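Local structure of STING-associated CdnE c-di-GMP synthase (Flavobacteriaceae, 6WT8) at residues 6-11 with 264-269; 257-262 with 303-308; 120-125 with 207-212. The protein synthesises cyclic di-GMP, probably from GTP, as the nucleotide second messenger of a bacterial CBASS defence system that appears to signal through STING. All blocks are in the same frame, centred on the assembly; numbering follows the deposited sequence.

Contact 1. Residues 6-11 with 264-269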
loop_
_atom_site.group_PDB
_atom_site.type_symbol
_atom_site.label_atom_id
_atom_site.label_comp_id
_atom_site.label_asym_id
_atom_site.label_seq_id
_atom_site.Cartn_x
_atom_site.Cartn_y
_atom_site.Cartn_z
ATOM N N LEU A 6 -28.634 1.450 0.229
ATOM C CA LEU A 6 -28.882 0.099 0.741
ATOM C C LEU A 6 -28.120 -0.942 -0.068
ATOM O O LEU A 6 -27.464 -1.829 0.490
ATOM C CB LEU A 6 -30.390 -0.193 0.740
ATOM C CG LEU A 6 -30.678 -1.597 1.251
ATOM C CD1 LEU A 6 -30.244 -1.581 2.698
ATOM C CD2 LEU A 6 -32.155 -1.929 1.152
ATOM N N GLU A 7 -28.173 -0.838 -1.399
ATOM C CA GLU A 7 -27.435 -1.770 -2.237
ATOM C C GLU A 7 -25.929 -1.605 -2.041
ATOM O O GLU A 7 -25.190 -2.591 -2.004
ATOM C CB GLU A 7 -27.822 -1.561 -3.701
ATOM C CG GLU A 7 -27.183 -2.562 -4.651
ATOM C CD GLU A 7 -27.790 -2.539 -6.063
ATOM O OE1 GLU A 7 -28.500 -1.556 -6.408
ATOM O OE2 GLU A 7 -27.551 -3.516 -6.817
ATOM N N LEU A 8 -25.469 -0.359 -1.882
ATOM C CA LEU A 8 -24.049 -0.096 -1.675
ATOM C C LEU A 8 -23.574 -0.679 -0.349
ATOM O O LEU A 8 -22.488 -1.281 -0.282
ATOM C CB LEU A 8 -23.751 1.406 -1.741
ATOM C CG LEU A 8 -23.794 2.001 -3.153
ATOM C CD1 LEU A 8 -23.775 3.558 -3.083
ATOM C CD2 LEU A 8 -22.655 1.391 -3.982
ATOM N N ILE A 9 -24.385 -0.512 0.711
ATOM C CA ILE A 9 -24.035 -1.093 2.007
ATOM C C ILE A 9 -23.899 -2.609 1.893
ATOM O O ILE A 9 -22.936 -3.203 2.407
ATOM C CB ILE A 9 -25.074 -0.708 3.072
ATOM C CG1 ILE A 9 -24.938 0.791 3.434
ATOM C CG2 ILE A 9 -24.921 -1.605 4.311
ATOM C CD1 ILE A 9 -26.185 1.365 4.131
ATOM N N LYS A 10 -24.837 -3.256 1.194
ATOM C CA LYS A 10 -24.754 -4.707 1.030
ATOM C C LYS A 10 -23.480 -5.107 0.269
ATOM O O LYS A 10 -22.823 -6.105 0.599
ATOM C CB LYS A 10 -26.006 -5.224 0.312
ATOM C CG LYS A 10 -27.246 -5.110 1.173
ATOM C CD LYS A 10 -28.510 -5.508 0.408
ATOM C CE LYS A 10 -29.711 -5.289 1.302
ATOM N NZ LYS A 10 -29.501 -6.052 2.574
ATOM N N LYS A 11 -23.075 -4.303 -0.709
ATOM C CA LYS A 11 -21.873 -4.648 -1.474
ATOM C C LYS A 11 -20.621 -4.518 -0.614
ATOM O O LYS A 11 -19.740 -5.386 -0.636
ATOM C CB LYS A 11 -21.738 -3.735 -2.694
ATOM C CG LYS A 11 -22.727 -4.098 -3.782
ATOM C CD LYS A 11 -22.425 -3.292 -5.015
ATOM C CE LYS A 11 -23.043 -3.955 -6.228
ATOM N NZ LYS A 11 -23.301 -2.929 -7.269
ATOM N N LYS A 264 -14.256 4.065 -5.693
ATOM C CA LYS A 264 -13.802 3.702 -7.039
ATOM C C LYS A 264 -14.339 2.326 -7.462
ATOM O O LYS A 264 -14.760 2.105 -8.630
ATOM C CB LYS A 264 -12.262 3.712 -7.087
ATOM C CG LYS A 264 -11.783 3.674 -8.553
ATOM C CD LYS A 264 -10.258 3.979 -8.638
ATOM C CE LYS A 264 -9.423 2.816 -8.094
ATOM N NZ LYS A 264 -9.209 1.721 -9.140
ATOM N N TYR A 265 -14.333 1.382 -6.525
ATOM C CA TYR A 265 -14.718 0.014 -6.807
ATOM C C TYR A 265 -16.172 -0.058 -7.243
ATOM O O TYR A 265 -16.488 -0.737 -8.215
ATOM C CB TYR A 265 -14.446 -0.852 -5.561
ATOM C CG TYR A 265 -14.492 -2.342 -5.841
ATOM C CD1 TYR A 265 -15.696 -3.054 -5.842
ATOM C CD2 TYR A 265 -13.308 -3.032 -6.089
ATOM C CE1 TYR A 265 -15.693 -4.426 -6.104
ATOM C CE2 TYR A 265 -13.303 -4.427 -6.332
ATOM C CZ TYR A 265 -14.498 -5.082 -6.330
ATOM O OH TYR A 265 -14.505 -6.446 -6.614
ATOM N N ASP A 266 -17.037 0.734 -6.599
ATOM C CA ASP A 266 -18.478 0.717 -6.861
ATOM C C ASP A 266 -18.888 1.687 -7.954
ATOM O O ASP A 266 -20.057 1.687 -8.366
ATOM C CB ASP A 266 -19.214 1.042 -5.550
ATOM C CG ASP A 266 -19.229 -0.150 -4.571
ATOM O OD1 ASP A 266 -19.202 -1.266 -5.049
ATOM O OD2 ASP A 266 -19.246 0.120 -3.352
ATOM N N CYS A 267 -17.968 2.473 -8.476
ATOM C CA CYS A 267 -18.325 3.424 -9.532
ATOM C C CYS A 267 -18.408 2.738 -10.900
ATOM O O CYS A 267 -17.394 2.221 -11.395
ATOM C CB CYS A 267 -17.285 4.533 -9.580
ATOM S SG CYS A 267 -17.667 5.777 -10.850
ATOM N N PRO A 268 -19.561 2.742 -11.564
ATOM C CA PRO A 268 -19.674 1.988 -12.813
ATOM C C PRO A 268 -18.954 2.635 -13.984
ATOM O O PRO A 268 -18.727 1.966 -15.008
ATOM C CB PRO A 268 -21.187 1.917 -13.033
ATOM C CG PRO A 268 -21.707 3.171 -12.348
ATOM C CD PRO A 268 -20.822 3.335 -11.116
ATOM N N HIS A 269 -18.542 3.879 -13.844
ATOM C CA HIS A 269 -17.835 4.611 -14.882
ATOM C C HIS A 269 -16.330 4.392 -14.851
ATOM O O HIS A 269 -15.640 4.906 -15.742
ATOM C CB HIS A 269 -18.146 6.108 -14.720
ATOM C CG HIS A 269 -19.612 6.397 -14.709
ATOM N ND1 HIS A 269 -20.252 7.053 -13.675
ATOM C CD2 HIS A 269 -20.563 6.113 -15.631
ATOM C CE1 HIS A 269 -21.537 7.167 -13.966
ATOM N NE2 HIS A 269 -21.749 6.602 -15.146
#
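Leu8 and Lys11, one turn apart on helix 5-16, converge on a single residue, Asp266, near the C-terminal end of helix 253-266. The CA atoms of Leu8 and Asp266 are 7.7 Å apart, the nearest such pair. Only 116 Å² is buried in all, and none of the three touching residues is itself buried, which makes this a small surface contact.

The contacts between the segments are of van der Waals type. Leu8 CD2 lies 3.7 Å from Asp266 OD2 and 3.8 Å from Asp266 CB, which places one methyl branch along the flank of the aspartate while the two side chains point past each other. Lys11 lies against the other carboxylate oxygen: its methylene carbon CD is 3.8 Å from Asp266 OD1. In Asp266, chi1 of -76° carries the carboxylate out toward helix 5-16, and chi2 of -29° turns OD1 to the lysine and OD2 to the leucine.

Within the fold, the contact lays the first helix of the chain against the helical part of a CD-NTase, the portion that accompanies the nucleotidyltransferase core in this family. Leu8 also rests on Tyr50 of helix 46-56, so three helices meet here.

The polar interactions run to other partners. Asp266 OD1 forms a salt bridge with Arg15, further along helix 5-16, and OD2 receives a weak hydrogen bond involving Tyr50 OH. Lys11 NZ stays 4.9 Å from Asp266 OD1; at that separation the opposite charges may attract, but their atoms do not touch.

Backbone bonds set the frame. Lys11 N bonds to Glu7 O at 3.0 Å in regular helix, whereas Cys267 N reaches back to Lys264 O at 3.2 Å, a three-residue step.

Contact 2. Residues 257-262 with 303-308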
loop_
_atom_site.group_PDB
_atom_site.type_symbol
_atom_site.label_atom_id
_atom_site.label_comp_id
_atom_site.label_asym_id
_atom_site.label_seq_id
_atom_site.Cartn_x
_atom_site.Cartn_y
_atom_site.Cartn_z
ATOM N N ILE A 257 -8.323 6.681 2.697
ATOM C CA ILE A 257 -7.840 5.812 1.616
ATOM C C ILE A 257 -8.870 4.725 1.317
ATOM O O ILE A 257 -9.207 4.443 0.141
ATOM C CB ILE A 257 -6.498 5.208 2.031
ATOM C CG1 ILE A 257 -5.432 6.312 1.920
ATOM C CG2 ILE A 257 -6.110 4.006 1.080
ATOM C CD1 ILE A 257 -4.073 5.944 2.523
ATOM N N ARG A 258 -9.336 4.036 2.383
ATOM C CA ARG A 258 -10.280 2.933 2.172
ATOM C C ARG A 258 -11.580 3.452 1.577
ATOM O O ARG A 258 -12.190 2.778 0.750
ATOM C CB ARG A 258 -10.510 2.198 3.504
ATOM C CG ARG A 258 -9.228 1.454 3.938
ATOM C CD ARG A 258 -9.479 0.510 5.130
ATOM N NE ARG A 258 -9.811 1.327 6.279
ATOM C CZ ARG A 258 -9.062 1.537 7.369
ATOM N NH1 ARG A 258 -7.877 0.964 7.670
ATOM N NH2 ARG A 258 -9.541 2.360 8.260
ATOM N N PHE A 259 -12.044 4.625 2.035
ATOM C CA PHE A 259 -13.256 5.214 1.461
ATOM C C PHE A 259 -13.098 5.434 -0.024
ATOM O O PHE A 259 -13.946 5.006 -0.803
ATOM C CB PHE A 259 -13.543 6.540 2.173
ATOM C CG PHE A 259 -14.730 7.289 1.655
ATOM C CD1 PHE A 259 -15.985 6.789 1.792
ATOM C CD2 PHE A 259 -14.576 8.530 1.149
ATOM C CE1 PHE A 259 -17.116 7.502 1.312
ATOM C CE2 PHE A 259 -15.680 9.246 0.683
ATOM C CZ PHE A 259 -16.953 8.737 0.804
ATOM N N LEU A 260 -12.004 6.088 -0.452
ATOM C CA LEU A 260 -11.886 6.360 -1.898
ATOM C C LEU A 260 -11.763 5.062 -2.699
ATOM O O LEU A 260 -12.275 4.957 -3.821
ATOM C CB LEU A 260 -10.676 7.265 -2.192
ATOM C CG LEU A 260 -10.751 8.763 -2.013
ATOM C CD1 LEU A 260 -9.524 9.353 -2.800
ATOM C CD2 LEU A 260 -12.066 9.341 -2.557
ATOM N N LYS A 261 -11.055 4.054 -2.154
ATOM C CA LYS A 261 -10.961 2.761 -2.841
ATOM C C LYS A 261 -12.337 2.132 -3.008
ATOM O O LYS A 261 -12.656 1.600 -4.082
ATOM C CB LYS A 261 -10.031 1.821 -2.073
ATOM C CG LYS A 261 -8.556 2.144 -2.209
ATOM C CD LYS A 261 -7.783 1.037 -1.488
ATOM C CE LYS A 261 -6.338 1.277 -1.463
ATOM N NZ LYS A 261 -5.733 -0.058 -1.013
ATOM N N ASN A 262 -13.189 2.228 -1.987
ATOM C CA ASN A 262 -14.535 1.674 -2.100
ATOM C C ASN A 262 -15.345 2.451 -3.123
ATOM O O ASN A 262 -16.119 1.853 -3.879
ATOM C CB ASN A 262 -15.234 1.713 -0.717
ATOM C CG ASN A 262 -14.969 0.417 0.091
ATOM O OD1 ASN A 262 -15.341 -0.665 -0.365
ATOM N ND2 ASN A 262 -14.298 0.511 1.243
ATOM N N SER A 303 -16.081 15.953 2.360
ATOM C CA SER A 303 -15.861 17.274 1.781
ATOM C C SER A 303 -14.366 17.570 1.551
ATOM O O SER A 303 -14.006 18.143 0.525
ATOM C CB SER A 303 -16.452 18.302 2.713
ATOM O OG SER A 303 -16.237 19.626 2.228
ATOM N N ILE A 304 -13.495 17.193 2.491
ATOM C CA ILE A 304 -12.044 17.391 2.288
ATOM C C ILE A 304 -11.579 16.687 1.023
ATOM O O ILE A 304 -10.831 17.233 0.204
ATOM C CB ILE A 304 -11.267 16.867 3.507
ATOM C CG1 ILE A 304 -11.470 17.768 4.683
ATOM C CG2 ILE A 304 -9.730 16.682 3.206
ATOM C CD1 ILE A 304 -10.923 19.166 4.552
ATOM N N LEU A 305 -11.997 15.438 0.865
ATOM C CA LEU A 305 -11.625 14.669 -0.322
ATOM C C LEU A 305 -12.184 15.295 -1.597
ATOM O O LEU A 305 -11.472 15.380 -2.616
ATOM C CB LEU A 305 -12.095 13.239 -0.163
ATOM C CG LEU A 305 -11.283 12.432 0.859
ATOM C CD1 LEU A 305 -12.005 11.085 1.092
ATOM C CD2 LEU A 305 -9.875 12.141 0.283
ATOM N N TYR A 306 -13.450 15.733 -1.571
ATOM C CA TYR A 306 -14.013 16.395 -2.741
ATOM C C TYR A 306 -13.221 17.635 -3.094
ATOM O O TYR A 306 -12.915 17.859 -4.275
ATOM C CB TYR A 306 -15.477 16.743 -2.506
ATOM C CG TYR A 306 -16.083 17.509 -3.641
ATOM C CD1 TYR A 306 -16.449 16.894 -4.801
ATOM C CD2 TYR A 306 -16.373 18.861 -3.516
ATOM C CE1 TYR A 306 -16.996 17.564 -5.860
ATOM C CE2 TYR A 306 -16.921 19.557 -4.595
ATOM C CZ TYR A 306 -17.237 18.886 -5.758
ATOM O OH TYR A 306 -17.810 19.540 -6.815
ATOM N N GLN A 307 -12.868 18.444 -2.089
ATOM C CA GLN A 307 -12.065 19.627 -2.356
ATOM C C GLN A 307 -10.708 19.246 -2.959
ATOM O O GLN A 307 -10.243 19.878 -3.898
ATOM C CB GLN A 307 -11.900 20.446 -1.072
ATOM C CG GLN A 307 -13.167 21.041 -0.536
ATOM C CD GLN A 307 -12.931 21.566 0.914
ATOM O OE1 GLN A 307 -11.992 22.323 1.154
ATOM N NE2 GLN A 307 -13.735 21.106 1.869
ATOM N N GLU A 308 -10.065 18.213 -2.444
ATOM C CA GLU A 308 -8.768 17.851 -2.983
ATOM C C GLU A 308 -8.874 17.383 -4.428
ATOM O O GLU A 308 -8.058 17.784 -5.283
ATOM C CB GLU A 308 -8.163 16.750 -2.126
ATOM C CG GLU A 308 -6.834 16.233 -2.653
ATOM C CD GLU A 308 -5.712 17.281 -2.589
ATOM O OE1 GLU A 308 -5.866 18.310 -1.912
ATOM O OE2 GLU A 308 -4.666 17.023 -3.217
#
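Leu260 and Leu305 mark the nearest approach of the two backbones, their CA atoms 8.5 Å apart, with both segments wholly helical. They belong to helices 253-266 and 300-314 in the helical part of the CD-NTase fold, and the three side chains that touch are all buried.

Leu305 carries the contact from its helix. Its CD1 methyl sits 3.6 Å from Phe259 CD2, near the plane of the ring, so the phenyl is met at its edge and not over a face. The same CD1 is 4.0 Å from Leu260 CD2, so one methyl touches two consecutive residues. Phe259 has CG anti to its backbone N (chi1 178°), whereas Leu260 has CG anti to its carbonyl carbon (chi1 -81°); with these different first torsions, ring edge and isobutyl group both turn in to the same methyl of Leu305.

Other helices complete the packing: Phe259 also touches Leu350 and Ile353 of helix 336-360 and Met55 of helix 46-56, and Leu260 touches Ile281 and Cys285 of helix 278-287. The second branch of Leu305 engages the leucine alone of this pair, CD2 standing 4.2 Å from Leu260 CD1.

Contact 3. Residues 120-125 with 207-212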
loop_
_atom_site.group_PDB
_atom_site.type_symbol
_atom_site.label_atom_id
_atom_site.label_comp_id
_atom_site.label_asym_id
_atom_site.label_seq_id
_atom_site.Cartn_x
_atom_site.Cartn_y
_atom_site.Cartn_z
ATOM N N LYS A 120 27.159 5.359 -8.394
ATOM C CA LYS A 120 27.509 6.722 -8.772
ATOM C C LYS A 120 26.969 7.702 -7.744
ATOM O O LYS A 120 27.632 8.692 -7.407
ATOM C CB LYS A 120 26.947 7.069 -10.153
ATOM C CG LYS A 120 27.463 6.266 -11.337
ATOM C CD LYS A 120 26.703 6.681 -12.601
ATOM C CE LYS A 120 27.229 5.964 -13.836
ATOM N NZ LYS A 120 28.670 6.271 -14.057
ATOM N N GLY A 121 25.764 7.428 -7.226
ATOM C CA GLY A 121 25.164 8.314 -6.247
ATOM C C GLY A 121 25.913 8.337 -4.934
ATOM O O GLY A 121 25.993 9.385 -4.291
ATOM N N LEU A 122 26.426 7.178 -4.491
ATOM C CA LEU A 122 27.212 7.146 -3.260
ATOM C C LEU A 122 28.457 8.006 -3.409
ATOM O O LEU A 122 28.780 8.810 -2.523
ATOM C CB LEU A 122 27.589 5.689 -2.916
ATOM C CG LEU A 122 28.529 5.434 -1.736
ATOM C CD1 LEU A 122 28.029 5.960 -0.394
ATOM C CD2 LEU A 122 28.835 3.935 -1.659
ATOM N N GLU A 123 29.175 7.822 -4.519
ATOM C CA GLU A 123 30.389 8.604 -4.773
ATOM C C GLU A 123 30.073 10.084 -4.825
ATOM O O GLU A 123 30.783 10.903 -4.239
ATOM C CB GLU A 123 31.009 8.145 -6.084
ATOM C CG GLU A 123 31.717 6.841 -5.927
ATOM C CD GLU A 123 32.806 6.965 -4.897
ATOM O OE1 GLU A 123 33.564 7.966 -4.957
ATOM O OE2 GLU A 123 32.871 6.087 -4.012
ATOM N N LYS A 124 29.041 10.448 -5.570
ATOM C CA LYS A 124 28.671 11.856 -5.671
ATOM C C LYS A 124 28.369 12.444 -4.301
ATOM O O LYS A 124 28.827 13.549 -3.971
ATOM C CB LYS A 124 27.452 11.990 -6.584
ATOM C CG LYS A 124 26.891 13.395 -6.754
ATOM C CD LYS A 124 25.706 13.354 -7.709
ATOM C CE LYS A 124 25.262 14.742 -8.133
ATOM N NZ LYS A 124 23.936 14.684 -8.812
ATOM N N ALA A 125 27.619 11.703 -3.474
ATOM C CA ALA A 125 27.228 12.238 -2.171
ATOM C C ALA A 125 28.437 12.417 -1.265
ATOM O O ALA A 125 28.601 13.466 -0.633
ATOM C CB ALA A 125 26.185 11.312 -1.528
ATOM N N ASP A 207 19.482 7.686 -0.334
ATOM C CA ASP A 207 18.745 8.069 0.873
ATOM C C ASP A 207 18.799 6.973 1.943
ATOM O O ASP A 207 18.906 7.277 3.153
ATOM C CB ASP A 207 17.304 8.433 0.507
ATOM C CG ASP A 207 17.183 9.846 -0.066
ATOM O OD1 ASP A 207 18.091 10.697 0.137
ATOM O OD2 ASP A 207 16.164 10.088 -0.732
ATOM N N PHE A 208 18.724 5.707 1.535
ATOM C CA PHE A 208 18.953 4.635 2.496
ATOM C C PHE A 208 20.372 4.713 3.080
ATOM O O PHE A 208 20.563 4.585 4.294
ATOM C CB PHE A 208 18.734 3.244 1.868
ATOM C CG PHE A 208 19.155 2.156 2.796
ATOM C CD1 PHE A 208 18.402 1.904 3.948
ATOM C CD2 PHE A 208 20.302 1.443 2.562
ATOM C CE1 PHE A 208 18.816 0.953 4.857
ATOM C CE2 PHE A 208 20.727 0.464 3.429
ATOM C CZ PHE A 208 19.987 0.206 4.592
HETATM N N MSE A 209 21.377 4.880 2.230
HETATM C CA MSE A 209 22.749 4.805 2.717
HETATM C C MSE A 209 23.069 6.009 3.604
HETATM O O MSE A 209 23.937 5.929 4.477
HETATM C CB MSE A 209 23.711 4.664 1.532
HETATM C CG MSE A 209 23.478 3.271 0.820
HETATM SE SE MSE A 209 24.907 2.962 -0.466
HETATM C CE MSE A 209 24.238 3.950 -1.959
ATOM N N LYS A 210 22.314 7.112 3.451
ATOM C CA LYS A 210 22.497 8.270 4.355
ATOM C C LYS A 210 21.906 8.061 5.751
ATOM O O LYS A 210 22.314 8.757 6.688
ATOM C CB LYS A 210 21.833 9.535 3.775
ATOM C CG LYS A 210 22.536 10.168 2.598
ATOM C CD LYS A 210 21.720 11.355 2.016
ATOM C CE LYS A 210 22.603 12.115 1.007
ATOM N NZ LYS A 210 21.934 13.215 0.227
ATOM N N THR A 211 20.913 7.181 5.899
ATOM C CA THR A 211 20.084 7.130 7.097
ATOM C C THR A 211 20.106 5.786 7.794
ATOM O O THR A 211 19.873 5.741 9.010
ATOM C CB THR A 211 18.607 7.412 6.746
ATOM O OG1 THR A 211 18.127 6.460 5.766
ATOM C CG2 THR A 211 18.419 8.802 6.196
ATOM N N ASN A 212 20.304 4.696 7.047
ATOM C CA ASN A 212 20.095 3.331 7.511
ATOM C C ASN A 212 18.683 3.114 8.045
ATOM O O ASN A 212 18.473 2.231 8.886
ATOM C CB ASN A 212 21.156 2.967 8.541
ATOM C CG ASN A 212 22.526 2.902 7.889
ATOM O OD1 ASN A 212 22.625 2.386 6.761
ATOM N ND2 ASN A 212 23.568 3.421 8.547
#
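Met209, present as selenomethionine, points from helix 206-211 at Leu122 of helix 119-126 and brings its terminal methyl against the base of the leucine: Met209 CE is 3.9 Å from Leu122 CB. The chain of Met209 is extended at chi2 and then bends at chi3 (-83°), which turns the methyl that way. Leu122 stands beside it, leaving its own helix at an angle to the line between the two, and its CD2 branch lies 4.2 Å from the selenium atom SE of Met209. The leucine therefore borders the last two atoms of the selenomethionine.

Further along, Ala125 points across and Lys210 comes over to it with an extended aliphatic chain, Ala125 CB and Lys210 CE being 4.5 Å apart, a looser approach. Leu140 of helix 134-146 touches both Leu122 and Ala125 and so backs this side of the contact.

Local bonds hold the turn at 207-212. Thr211 OG1 donates to Asp207 O at 2.8 Å, 20° out of the carbonyl plane, while Phe208 O accepts from both Thr211 N and Asn212 N. Asn212 leaves helical geometry with a positive phi of 56°.

The contact joins the helices that follow two strands paired in parallel, 114-117 and 192-204 of the mixed sheet, consistent with the polymerase-beta-like nucleotidyltransferase core of CD-NTases.

Overall arrangement
Contacts 1 and 2 share helix 253-266: its middle packs on helix 300-314 and its C-terminal end on helix 5-16, with centres 15 Å apart. Along the chain they interlock, residues 6-11 and 257-262 opening before 264-269 and 303-308 close them. The N-terminal helix is thereby tied to the later helices across more than 250 residues. Contact 3 is nested within that loop, and contact 2 opens only after it closes. The centre of contact 3 lies 46 Å from that of contact 1 and 36 Å from that of contact 2, with nearest atoms about 28 Å and 21 Å away. This separation matches a two-part build, helical region on one side and sheet-bearing core on the other.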